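Long-range contacts in acetyl xylan esterase (Metagenome, PDB 6XYC), which hydrolyses acetyl and feruloyl esters on complex natural xylans, as a bifunctional carbohydrate esterase of the alpha/beta-hydrolase fold: residues 42-47 / 57-62; 97-102 / 154-159; 139-144 / 202-207; 165-170 / 236-241. All coordinates share one frame; numbering follows the deposited sequence.

Contact 1: 42-47 / 57-62; sequences IIIIYG and AMASAS
I44 and A59 meet where the strand 39-45 lies against the helix 56-69, inside a beta-alpha-beta unit that strand 73-77 completes. The two short segments run steeply across one another, at 117°, with their axes 7.9 Å apart at the closest. I44 is the main side chain of the strand to reach the helix. From a CB directed at the helix, CG1 is folded in between backbone N and carbonyl carbon (chi1 71°), and CG1 of I44 passes A59 CB at 4.1 Å. The second torsion is extended, which carries CD1 onward to the helix backbone: it ends 3.6 Å from A59 C and equally near S60 N, with S60 OG 3.9 Å away. The I44 side chain also touches V74, S76 and T118 on the two neighbouring strands. Just past the strand, Y46 turns its ring away from the helix, and its OH is bonded to A52 O and H79 N. G47, next along, touches the bound sulfonyl fluoride inhibitor. What Y46 offers to the helix is its root: the methyl CB of A59 sits 3.7 Å from Y46 N and 3.9 Å from Y46 CB.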
loop_
_atom_site.group_PDB
_atom_site.type_symbol
_atom_site.label_atom_id
_atom_site.label_comp_id
_atom_site.label_asym_id
_atom_site.label_seq_id
_atom_site.Cartn_x
_atom_site.Cartn_y
_atom_site.Cartn_z
ATOM N N ILE A 42 -3.901 -6.127 9.155
ATOM C CA ILE A 42 -3.437 -5.872 7.794
ATOM C C ILE A 42 -4.162 -4.634 7.278
ATOM O O ILE A 42 -5.400 -4.605 7.255
ATOM C CB ILE A 42 -3.697 -7.058 6.851
ATOM C CG1 ILE A 42 -3.083 -8.346 7.412
ATOM C CG2 ILE A 42 -3.150 -6.751 5.454
ATOM C CD1 ILE A 42 -1.575 -8.347 7.475
ATOM N N ILE A 43 -3.398 -3.626 6.859
ATOM C CA ILE A 43 -3.951 -2.445 6.206
ATOM C C ILE A 43 -3.977 -2.693 4.705
ATOM O O ILE A 43 -2.982 -3.138 4.118
ATOM C CB ILE A 43 -3.129 -1.194 6.547
ATOM C CG1 ILE A 43 -3.298 -0.850 8.031
ATOM C CG2 ILE A 43 -3.556 -0.021 5.675
ATOM C CD1 ILE A 43 -2.301 0.159 8.550
ATOM N N ILE A 44 -5.120 -2.427 4.074
ATOM C CA ILE A 44 -5.251 -2.656 2.640
ATOM C C ILE A 44 -5.625 -1.353 1.951
ATOM O O ILE A 44 -6.337 -0.508 2.506
ATOM C CB ILE A 44 -6.280 -3.761 2.316
ATOM C CG1 ILE A 44 -7.713 -3.302 2.586
ATOM C CG2 ILE A 44 -5.984 -5.020 3.128
ATOM C CD1 ILE A 44 -8.767 -4.315 2.135
ATOM N N ILE A 45 -5.155 -1.203 0.712
ATOM C CA ILE A 45 -5.286 0.054 -0.023
ATOM C C ILE A 45 -5.689 -0.246 -1.462
ATOM O O ILE A 45 -4.994 -0.988 -2.166
ATOM C CB ILE A 45 -3.982 0.875 -0.013
ATOM C CG1 ILE A 45 -3.401 0.975 1.399
ATOM C CG2 ILE A 45 -4.238 2.271 -0.610
ATOM C CD1 ILE A 45 -2.016 1.599 1.417
ATOM N N TYR A 46 -6.780 0.366 -1.909
ATOM C CA TYR A 46 -7.271 0.158 -3.264
ATOM C C TYR A 46 -6.300 0.735 -4.291
ATOM O O TYR A 46 -5.464 1.594 -3.989
ATOM C CB TYR A 46 -8.634 0.826 -3.451
ATOM C CG TYR A 46 -8.653 2.291 -3.051
ATOM C CD1 TYR A 46 -9.183 2.685 -1.827
ATOM C CD2 TYR A 46 -8.126 3.282 -3.879
ATOM C CE1 TYR A 46 -9.194 4.013 -1.444
ATOM C CE2 TYR A 46 -8.143 4.621 -3.505
ATOM C CZ TYR A 46 -8.671 4.977 -2.280
ATOM O OH TYR A 46 -8.690 6.297 -1.892
ATOM N N GLY A 47 -6.437 0.258 -5.523
ATOM C CA GLY A 47 -5.785 0.858 -6.670
ATOM C C GLY A 47 -6.742 1.743 -7.446
ATOM O O GLY A 47 -7.937 1.463 -7.549
ATOM N N ALA A 57 -14.106 0.479 0.147
ATOM C CA ALA A 57 -14.974 -0.693 0.088
ATOM C C ALA A 57 -14.601 -1.612 -1.066
ATOM O O ALA A 57 -14.793 -2.829 -0.976
ATOM C CB ALA A 57 -16.435 -0.256 -0.033
ATOM N N MET A 58 -14.070 -1.056 -2.153
ATOM C CA MET A 58 -13.654 -1.893 -3.272
ATOM C C MET A 58 -12.479 -2.780 -2.884
ATOM O O MET A 58 -12.436 -3.957 -3.258
ATOM C CB MET A 58 -13.292 -1.018 -4.476
ATOM C CG MET A 58 -14.500 -0.663 -5.339
ATOM S SD MET A 58 -14.152 0.599 -6.578
ATOM C CE MET A 58 -15.553 0.381 -7.670
ATOM N N ALA A 59 -11.509 -2.228 -2.148
ATOM C CA ALA A 59 -10.377 -3.024 -1.684
ATOM C C ALA A 59 -10.852 -4.150 -0.777
ATOM O O ALA A 59 -10.437 -5.304 -0.925
ATOM C CB ALA A 59 -9.369 -2.132 -0.960
ATOM N N SER A 60 -11.746 -3.833 0.165
ATOM C CA SER A 60 -12.243 -4.848 1.091
ATOM C C SER A 60 -12.951 -5.967 0.345
ATOM O O SER A 60 -12.761 -7.151 0.655
ATOM C CB SER A 60 -13.186 -4.209 2.112
ATOM O OG SER A 60 -12.489 -3.319 2.963
ATOM N N ALA A 61 -13.788 -5.609 -0.633
ATOM C CA ALA A 61 -14.467 -6.627 -1.425
ATOM C C ALA A 61 -13.479 -7.438 -2.244
ATOM O O ALA A 61 -13.715 -8.623 -2.501
ATOM C CB ALA A 61 -15.495 -5.986 -2.352
ATOM N N SER A 62 -12.363 -6.827 -2.652
ATOM C CA SER A 62 -11.431 -7.500 -3.551
ATOM C C SER A 62 -10.538 -8.490 -2.814
ATOM O O SER A 62 -10.340 -9.613 -3.287
ATOM C CB SER A 62 -10.566 -6.472 -4.276
ATOM O OG SER A 62 -11.355 -5.646 -5.112
#

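Contact 2: 97-102 / 154-159; sequences AIRYVR and NYLSTG
R102 and R99 reach from one helix, 89-103, to the loop 154-159. NH1 of R102 gives a hydrogen bond to G159 O at 2.9 Å; the oxygen lies in the guanidinium plane, whereas the donor stands well above the carbonyl plane. A bend at chi3 (-80°) brings the guanidinium back to that oxygen, while R102 CG rests on the methyl CG2 of T158. R99 instead lays its aliphatic CD against two carbonyls of the turn from Y155 to T158, 3.2 Å from T158 O and 3.3 Å from Y155 O, and L156 CD2 sits near NH2. A water accepts from R99 NE (3.1 Å) and Y155 N (3.0 Å). Y100 and Y155 make an offset edge-to-face pair, the edge of Y100 toward the face of Y155, planes at 89°. In the second shell, E149 forms a salt bridge with R99, L152 O takes its NH2, H161 O takes R102 NH2 and Y108 holds the Y100 hydroxyl. A leucine in place of R102 would probably leave G159 O and H161 O without these donors and the loop end freer to move. The chemistry is thus mixed: charged N-H groups grip G159 O, L152 O and H161 O, amid CH and ring packing.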
loop_
_atom_site.group_PDB
_atom_site.type_symbol
_atom_site.label_atom_id
_atom_site.label_comp_id
_atom_site.label_asym_id
_atom_site.label_seq_id
_atom_site.Cartn_x
_atom_site.Cartn_y
_atom_site.Cartn_z
ATOM N N ALA A 97 -2.980 6.928 8.781
ATOM C CA ALA A 97 -3.841 5.781 9.040
ATOM C C ALA A 97 -3.118 4.738 9.880
ATOM O O ALA A 97 -3.705 4.161 10.801
ATOM C CB ALA A 97 -4.310 5.160 7.722
ATOM N N ILE A 98 -1.847 4.471 9.565
ATOM C CA ILE A 98 -1.063 3.508 10.333
ATOM C C ILE A 98 -0.964 3.948 11.789
ATOM O O ILE A 98 -1.145 3.148 12.715
ATOM C CB ILE A 98 0.334 3.339 9.709
ATOM C CG1 ILE A 98 0.246 2.658 8.343
ATOM C CG2 ILE A 98 1.223 2.541 10.645
ATOM C CD1 ILE A 98 1.478 2.847 7.496
ATOM N N ARG A 99 -0.644 5.224 12.013
ATOM C CA ARG A 99 -0.532 5.732 13.378
ATOM C C ARG A 99 -1.856 5.604 14.122
ATOM O O ARG A 99 -1.881 5.287 15.319
ATOM C CB ARG A 99 -0.080 7.192 13.349
ATOM C CG ARG A 99 1.332 7.414 12.825
ATOM C CD ARG A 99 1.833 8.810 13.171
ATOM N NE ARG A 99 1.028 9.872 12.567
ATOM C CZ ARG A 99 1.270 10.414 11.378
ATOM N NH1 ARG A 99 2.298 9.997 10.651
ATOM N NH2 ARG A 99 0.484 11.376 10.913
ATOM N N TYR A 100 -2.968 5.857 13.431
ATOM C CA TYR A 100 -4.275 5.742 14.067
ATOM C C TYR A 100 -4.544 4.311 14.508
ATOM O O TYR A 100 -5.033 4.072 15.619
ATOM C CB TYR A 100 -5.370 6.215 13.115
ATOM C CG TYR A 100 -6.748 6.071 13.708
ATOM C CD1 TYR A 100 -7.464 4.889 13.587
ATOM C CD2 TYR A 100 -7.321 7.114 14.413
ATOM C CE1 TYR A 100 -8.720 4.756 14.138
ATOM C CE2 TYR A 100 -8.571 6.992 14.969
ATOM C CZ TYR A 100 -9.270 5.812 14.829
ATOM O OH TYR A 100 -10.523 5.693 15.379
ATOM N N VAL A 101 -4.241 3.345 13.640
ATOM C CA VAL A 101 -4.510 1.946 13.952
ATOM C C VAL A 101 -3.619 1.477 15.096
ATOM O O VAL A 101 -4.087 0.848 16.052
ATOM C CB VAL A 101 -4.321 1.077 12.696
ATOM C CG1 VAL A 101 -4.406 -0.390 13.052
ATOM C CG2 VAL A 101 -5.359 1.436 11.638
ATOM N N ARG A 102 -2.319 1.778 15.020
ATOM C CA ARG A 102 -1.400 1.353 16.073
ATOM C C ARG A 102 -1.789 1.967 17.410
ATOM O O ARG A 102 -1.841 1.276 18.434
ATOM C CB ARG A 102 0.037 1.733 15.709
ATOM C CG ARG A 102 1.054 1.389 16.788
ATOM C CD ARG A 102 2.484 1.432 16.267
ATOM N NE ARG A 102 2.841 0.226 15.527
ATOM C CZ ARG A 102 3.134 0.203 14.232
ATOM N NH1 ARG A 102 3.119 1.323 13.524
ATOM N NH2 ARG A 102 3.444 -0.942 13.642
ATOM N N ASN A 154 -3.924 13.334 15.129
ATOM C CA ASN A 154 -3.632 13.554 16.540
ATOM C C ASN A 154 -2.884 12.388 17.182
ATOM O O ASN A 154 -2.977 12.178 18.391
ATOM C CB ASN A 154 -4.922 13.815 17.313
ATOM C CG ASN A 154 -5.593 15.112 16.919
ATOM O OD1 ASN A 154 -5.020 15.929 16.201
ATOM N ND2 ASN A 154 -6.825 15.305 17.387
ATOM N N TYR A 155 -2.116 11.636 16.400
ATOM C CA TYR A 155 -1.371 10.494 16.918
ATOM C C TYR A 155 0.075 10.540 16.450
ATOM O O TYR A 155 0.714 9.511 16.219
ATOM C CB TYR A 155 -2.062 9.198 16.511
ATOM C CG TYR A 155 -3.508 9.178 16.942
ATOM C CD1 TYR A 155 -3.865 8.788 18.226
ATOM C CD2 TYR A 155 -4.517 9.573 16.073
ATOM C CE1 TYR A 155 -5.188 8.770 18.631
ATOM C CE2 TYR A 155 -5.840 9.565 16.468
ATOM C CZ TYR A 155 -6.172 9.159 17.747
ATOM O OH TYR A 155 -7.492 9.145 18.143
ATOM N N LEU A 156 0.620 11.751 16.353
ATOM C CA LEU A 156 1.945 11.931 15.773
ATOM C C LEU A 156 3.025 11.232 16.587
ATOM O O LEU A 156 4.069 10.858 16.039
ATOM C CB LEU A 156 2.258 13.420 15.649
ATOM C CG LEU A 156 1.257 14.248 14.836
ATOM C CD1 LEU A 156 1.718 15.692 14.707
ATOM C CD2 LEU A 156 1.050 13.623 13.464
ATOM N N SER A 157 2.806 11.055 17.892
ATOM C CA SER A 157 3.801 10.398 18.729
ATOM C C SER A 157 3.862 8.896 18.487
ATOM O O SER A 157 4.822 8.251 18.920
ATOM C CB SER A 157 3.506 10.670 20.205
ATOM O OG SER A 157 2.461 9.844 20.676
ATOM N N THR A 158 2.868 8.331 17.808
ATOM C CA THR A 158 2.832 6.902 17.546
ATOM C C THR A 158 3.666 6.558 16.318
ATOM O O THR A 158 3.720 7.319 15.347
ATOM C CB THR A 158 1.389 6.439 17.332
ATOM O OG1 THR A 158 0.587 6.794 18.468
ATOM C CG2 THR A 158 1.329 4.935 17.124
ATOM N N GLY A 159 4.311 5.395 16.357
ATOM C CA GLY A 159 5.095 4.955 15.220
ATOM C C GLY A 159 4.224 4.594 14.031
ATOM O O GLY A 159 3.093 4.119 14.169
HETATM O O HOH W 1 -1.684 11.124 13.521
#

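Contact 3: 139-144 / 202-207; sequences LTSGDL and EPDWVK
S141 and D204 supply the polar part of the contact between a beta hairpin and the first turn of the helix 203-208. The serine hydroxyl donates to D204 OD1 at 2.9 Å, meeting the carboxylate on its anti side and 24° out of its plane. S141 O lies 3.3 Å from the same OD1, but both are acceptors, so that approach adds no bond. K207, fully extended, lays its CD methylene beside S141 OG at 3.3 Å. With a valine in place of D204, the S141 hydroxyl would probably lose its acceptor across the contact and be left free to turn.

Apolar contact centres on L144 and W205, whose side chains cross at about a right angle. CD2 of L144 stands over the five-membered ring, 3.3 Å from its centroid and only 6° off the normal, a close CH-pi contact, while CD1 reaches W205 CZ2. L208, the next residue of the helix, is touched by L139, S141 and L144.

A type II' turn links S141 to L144, their N and O atoms paired both ways; at G142 a side chain would collide with D204 OD2. D204 is the second residue after the N-cap residue E202, where the helix end would probably favour a negative charge. The carboxylate thus bonds the hairpin and probably also suits the start of the helix.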
loop_
_atom_site.group_PDB
_atom_site.type_symbol
_atom_site.label_atom_id
_atom_site.label_comp_id
_atom_site.label_asym_id
_atom_site.label_seq_id
_atom_site.Cartn_x
_atom_site.Cartn_y
_atom_site.Cartn_z
ATOM N N LEU A 139 12.402 12.804 2.543
ATOM C CA LEU A 139 13.271 12.334 1.475
ATOM C C LEU A 139 13.623 13.517 0.591
ATOM O O LEU A 139 12.799 14.411 0.380
ATOM C CB LEU A 139 12.592 11.234 0.663
ATOM C CG LEU A 139 12.466 9.890 1.377
ATOM C CD1 LEU A 139 11.608 8.942 0.561
ATOM C CD2 LEU A 139 13.836 9.274 1.662
ATOM N N THR A 140 14.855 13.532 0.093
ATOM C CA THR A 140 15.342 14.639 -0.714
ATOM C C THR A 140 15.970 14.114 -1.994
ATOM O O THR A 140 16.686 13.110 -1.976
ATOM C CB THR A 140 16.371 15.479 0.058
ATOM O OG1 THR A 140 15.760 16.047 1.225
ATOM C CG2 THR A 140 16.921 16.587 -0.829
ATOM N N SER A 141 15.688 14.798 -3.101
ATOM C CA SER A 141 16.369 14.563 -4.368
ATOM C C SER A 141 16.676 15.924 -4.971
ATOM O O SER A 141 15.756 16.710 -5.218
ATOM C CB SER A 141 15.516 13.729 -5.323
ATOM O OG SER A 141 16.277 13.364 -6.461
ATOM N N GLY A 142 17.958 16.208 -5.189
ATOM C CA GLY A 142 18.341 17.532 -5.661
ATOM C C GLY A 142 17.911 18.586 -4.659
ATOM O O GLY A 142 18.176 18.477 -3.456
ATOM N N ASP A 143 17.230 19.617 -5.150
ATOM C CA ASP A 143 16.727 20.691 -4.303
ATOM C C ASP A 143 15.342 20.399 -3.735
ATOM O O ASP A 143 14.834 21.192 -2.937
ATOM C CB ASP A 143 16.685 22.004 -5.095
ATOM C CG ASP A 143 18.068 22.546 -5.405
ATOM O OD1 ASP A 143 18.960 22.442 -4.538
ATOM O OD2 ASP A 143 18.264 23.084 -6.512
ATOM N N LEU A 144 14.732 19.283 -4.116
ATOM C CA LEU A 144 13.364 18.959 -3.738
ATOM C C LEU A 144 13.357 18.061 -2.510
ATOM O O LEU A 144 14.035 17.028 -2.482
ATOM C CB LEU A 144 12.648 18.263 -4.894
ATOM C CG LEU A 144 11.182 17.840 -4.767
ATOM C CD1 LEU A 144 10.321 19.020 -4.360
ATOM C CD2 LEU A 144 10.696 17.238 -6.080
ATOM N N GLU A 202 11.235 15.963 -14.910
ATOM C CA GLU A 202 11.214 16.109 -13.454
ATOM C C GLU A 202 11.866 14.900 -12.798
ATOM O O GLU A 202 11.211 14.125 -12.087
ATOM C CB GLU A 202 9.780 16.296 -12.958
ATOM C CG GLU A 202 9.019 17.411 -13.662
ATOM C CD GLU A 202 9.473 18.787 -13.226
ATOM O OE1 GLU A 202 10.203 18.882 -12.221
ATOM O OE2 GLU A 202 9.098 19.775 -13.883
ATOM N N PRO A 203 13.176 14.733 -12.980
ATOM C CA PRO A 203 13.848 13.566 -12.382
ATOM C C PRO A 203 13.772 13.537 -10.865
ATOM O O PRO A 203 13.764 12.448 -10.272
ATOM C CB PRO A 203 15.303 13.689 -12.868
ATOM C CG PRO A 203 15.329 14.801 -13.879
ATOM C CD PRO A 203 14.115 15.658 -13.635
ATOM N N ASP A 204 13.723 14.700 -10.210
ATOM C CA ASP A 204 13.637 14.713 -8.752
ATOM C C ASP A 204 12.264 14.256 -8.277
ATOM O O ASP A 204 12.161 13.456 -7.343
ATOM C CB ASP A 204 13.957 16.112 -8.228
ATOM C CG ASP A 204 15.400 16.506 -8.484
ATOM O OD1 ASP A 204 16.286 15.642 -8.335
ATOM O OD2 ASP A 204 15.637 17.680 -8.830
ATOM N N TRP A 205 11.196 14.742 -8.910
ATOM C CA TRP A 205 9.855 14.279 -8.567
ATOM C C TRP A 205 9.713 12.788 -8.839
ATOM O O TRP A 205 9.190 12.038 -8.007
ATOM C CB TRP A 205 8.809 15.074 -9.351
ATOM C CG TRP A 205 8.476 16.396 -8.725
ATOM C CD1 TRP A 205 8.877 17.630 -9.150
ATOM C CD2 TRP A 205 7.674 16.615 -7.557
ATOM N NE1 TRP A 205 8.373 18.601 -8.321
ATOM C CE2 TRP A 205 7.634 18.004 -7.334
ATOM C CE3 TRP A 205 6.987 15.771 -6.678
ATOM C CZ2 TRP A 205 6.933 18.570 -6.276
ATOM C CZ3 TRP A 205 6.295 16.335 -5.622
ATOM C CH2 TRP A 205 6.272 17.723 -5.432
ATOM N N VAL A 206 10.195 12.335 -10.000
ATOM C CA VAL A 206 10.054 10.926 -10.354
ATOM C C VAL A 206 10.784 10.050 -9.346
ATOM O O VAL A 206 10.302 8.976 -8.973
ATOM C CB VAL A 206 10.556 10.673 -11.786
ATOM C CG1 VAL A 206 10.636 9.170 -12.063
ATOM C CG2 VAL A 206 9.649 11.350 -12.798
ATOM N N LYS A 207 11.956 10.494 -8.885
ATOM C CA LYS A 207 12.684 9.709 -7.895
ATOM C C LYS A 207 11.902 9.618 -6.591
ATOM O O LYS A 207 11.853 8.555 -5.960
ATOM C CB LYS A 207 14.068 10.305 -7.631
ATOM C CG LYS A 207 14.920 9.440 -6.704
ATOM C CD LYS A 207 16.254 10.076 -6.345
ATOM C CE LYS A 207 17.140 9.065 -5.616
ATOM N NZ LYS A 207 18.331 9.679 -4.980
#

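Contact 4: 165-170 / 236-241; sequences VVDWFG and CQSVNL
D167 sets its carboxylate against the tip of L241, OD2 lying 3.5 Å from CD2, where the end of the parallel strand 164-168 of an alpha/beta-hydrolase sheet meets the helix 236-248. That helix connects strands 222-227 and 252-257 in a beta-alpha-beta unit, and its first turns cover the strand end. No direct hydrogen bond joins the segments; one water does the work. It donates to D167 OD2 at 2.5 Å and to G170 O at 2.8 Å, and accepts from S238 OG at 2.9 Å, so a buried acid, a main-chain carbonyl and a helix hydroxyl share a single molecule. S238 OG has a second partner in H226 ND1.

The other oxygen of D167 looks back along its own chain. With CG anti to backbone N (chi1 160°), OD1 accepts a weak bond from G170 N, 3.0 Å away, across the turn at F169. A side chain at G170 would run into that oxygen. F169 itself turns its ring away from the helix, against H262 and D230, which are probably part of the catalytic triad.

At the start of the helix, C236 is tied to C180 by a disulfide. Next to it, Q237 has its CB 4.0 Å from G170 O. A bend at chi2 (-79°) then swings its amide around, and OE1 receives two backbone donors, V172 N and D173 N.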
loop_
_atom_site.group_PDB
_atom_site.type_symbol
_atom_site.label_atom_id
_atom_site.label_comp_id
_atom_site.label_asym_id
_atom_site.label_seq_id
_atom_site.Cartn_x
_atom_site.Cartn_y
_atom_site.Cartn_z
ATOM N N VAL A 165 4.995 -6.360 3.752
ATOM C CA VAL A 165 4.342 -5.721 2.618
ATOM C C VAL A 165 3.985 -6.782 1.591
ATOM O O VAL A 165 4.789 -7.673 1.303
ATOM C CB VAL A 165 5.238 -4.644 1.974
ATOM C CG1 VAL A 165 4.553 -4.047 0.743
ATOM C CG2 VAL A 165 5.603 -3.562 2.983
ATOM N N VAL A 166 2.782 -6.685 1.032
ATOM C CA VAL A 166 2.404 -7.440 -0.161
ATOM C C VAL A 166 2.019 -6.434 -1.238
ATOM O O VAL A 166 1.075 -5.650 -1.061
ATOM C CB VAL A 166 1.260 -8.426 0.107
ATOM C CG1 VAL A 166 0.819 -9.075 -1.200
ATOM C CG2 VAL A 166 1.704 -9.485 1.098
ATOM N N ASP A 167 2.754 -6.458 -2.348
ATOM C CA ASP A 167 2.625 -5.486 -3.429
ATOM C C ASP A 167 1.992 -6.196 -4.619
ATOM O O ASP A 167 2.634 -7.030 -5.271
ATOM C CB ASP A 167 3.994 -4.901 -3.767
ATOM C CG ASP A 167 4.053 -4.266 -5.133
ATOM O OD1 ASP A 167 3.007 -3.856 -5.672
ATOM O OD2 ASP A 167 5.177 -4.167 -5.675
ATOM N N TRP A 168 0.723 -5.880 -4.889
ATOM C CA TRP A 168 0.022 -6.424 -6.050
ATOM C C TRP A 168 0.206 -5.459 -7.222
ATOM O O TRP A 168 -0.400 -4.385 -7.247
ATOM C CB TRP A 168 -1.465 -6.629 -5.778
ATOM C CG TRP A 168 -1.859 -7.620 -4.724
ATOM C CD1 TRP A 168 -1.980 -7.380 -3.390
ATOM C CD2 TRP A 168 -2.238 -8.992 -4.921
ATOM N NE1 TRP A 168 -2.399 -8.518 -2.739
ATOM C CE2 TRP A 168 -2.558 -9.522 -3.655
ATOM C CE3 TRP A 168 -2.331 -9.828 -6.044
ATOM C CZ2 TRP A 168 -2.956 -10.849 -3.477
ATOM C CZ3 TRP A 168 -2.722 -11.146 -5.862
ATOM C CH2 TRP A 168 -3.037 -11.640 -4.592
ATOM N N PHE A 169 1.025 -5.856 -8.195
ATOM C CA PHE A 169 1.260 -5.133 -9.453
ATOM C C PHE A 169 1.254 -3.608 -9.292
ATOM O O PHE A 169 0.552 -2.886 -10.000
ATOM C CB PHE A 169 0.266 -5.571 -10.558
ATOM C CG PHE A 169 -1.194 -5.700 -10.111
ATOM C CD1 PHE A 169 -1.723 -6.937 -9.755
ATOM C CD2 PHE A 169 -2.047 -4.600 -10.109
ATOM C CE1 PHE A 169 -3.050 -7.067 -9.363
ATOM C CE2 PHE A 169 -3.375 -4.729 -9.710
ATOM C CZ PHE A 169 -3.877 -5.964 -9.343
ATOM N N GLY A 170 2.100 -3.106 -8.389
ATOM C CA GLY A 170 2.203 -1.682 -8.149
ATOM C C GLY A 170 3.202 -1.003 -9.064
ATOM O O GLY A 170 4.253 -1.560 -9.401
ATOM N N CYS A 236 7.491 -5.463 -15.900
ATOM C CA CYS A 236 8.869 -5.050 -15.665
ATOM C C CYS A 236 9.017 -4.291 -14.354
ATOM O O CYS A 236 10.084 -4.334 -13.727
ATOM C CB CYS A 236 9.355 -4.186 -16.830
ATOM S SG CYS A 236 8.430 -2.634 -17.082
ATOM N N GLN A 237 7.961 -3.600 -13.918
ATOM C CA GLN A 237 8.032 -2.839 -12.675
ATOM C C GLN A 237 8.354 -3.741 -11.488
ATOM O O GLN A 237 9.198 -3.405 -10.645
ATOM C CB GLN A 237 6.714 -2.096 -12.455
ATOM C CG GLN A 237 6.497 -0.939 -13.414
ATOM C CD GLN A 237 7.272 0.294 -13.019
ATOM O OE1 GLN A 237 7.115 0.804 -11.910
ATOM N NE2 GLN A 237 8.108 0.785 -13.920
ATOM N N SER A 238 7.694 -4.899 -11.403
ATOM C CA SER A 238 7.941 -5.816 -10.295
ATOM C C SER A 238 9.238 -6.600 -10.473
ATOM O O SER A 238 9.910 -6.907 -9.479
ATOM C CB SER A 238 6.759 -6.771 -10.138
ATOM O OG SER A 238 5.608 -6.074 -9.680
ATOM N N VAL A 239 9.599 -6.946 -11.712
ATOM C CA VAL A 239 10.922 -7.514 -11.963
ATOM C C VAL A 239 11.991 -6.578 -11.415
ATOM O O VAL A 239 12.909 -6.994 -10.698
ATOM C CB VAL A 239 11.119 -7.769 -13.468
ATOM C CG1 VAL A 239 12.559 -8.136 -13.750
ATOM C CG2 VAL A 239 10.170 -8.857 -13.958
ATOM N N ASN A 240 11.867 -5.287 -11.731
ATOM C CA ASN A 240 12.853 -4.311 -11.287
ATOM C C ASN A 240 12.878 -4.199 -9.767
ATOM O O ASN A 240 13.955 -4.122 -9.164
ATOM C CB ASN A 240 12.558 -2.953 -11.925
ATOM C CG ASN A 240 12.771 -2.953 -13.428
ATOM O OD1 ASN A 240 13.326 -3.898 -13.988
ATOM N ND2 ASN A 240 12.330 -1.887 -14.087
ATOM N N LEU A 241 11.707 -4.188 -9.127
ATOM C CA LEU A 241 11.674 -4.084 -7.674
ATOM C C LEU A 241 12.363 -5.276 -7.022
ATOM O O LEU A 241 13.128 -5.110 -6.067
ATOM C CB LEU A 241 10.230 -3.966 -7.183
ATOM C CG LEU A 241 10.046 -3.626 -5.702
ATOM C CD1 LEU A 241 10.756 -2.318 -5.351
ATOM C CD2 LEU A 241 8.570 -3.531 -5.346
HETATM O O HOH W 2 5.504 -3.694 -8.096
#

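Contacts 1 and 4 border the active site, and contacts 2 and 3 lie farther out. G47 of contact 1 touches the bound sulfonyl fluoride, and the F169 side chain of contact 4 comes within about 6 Å of it; the two contacts reach the same sheet with centres 17 Å apart. Between them runs strand 114-120, leading to S121, the likely nucleophile. Contact 2 touches contact 1 directly: I43 CD1 meets I98 CG1 at 3.6 Å, where helix 89-103 packs on the face of the strand turned from A59. Contact 3 stands apart, its centre about 30 Å from that of contact 1, with the W205 side chain about 14 Å from the inhibitor.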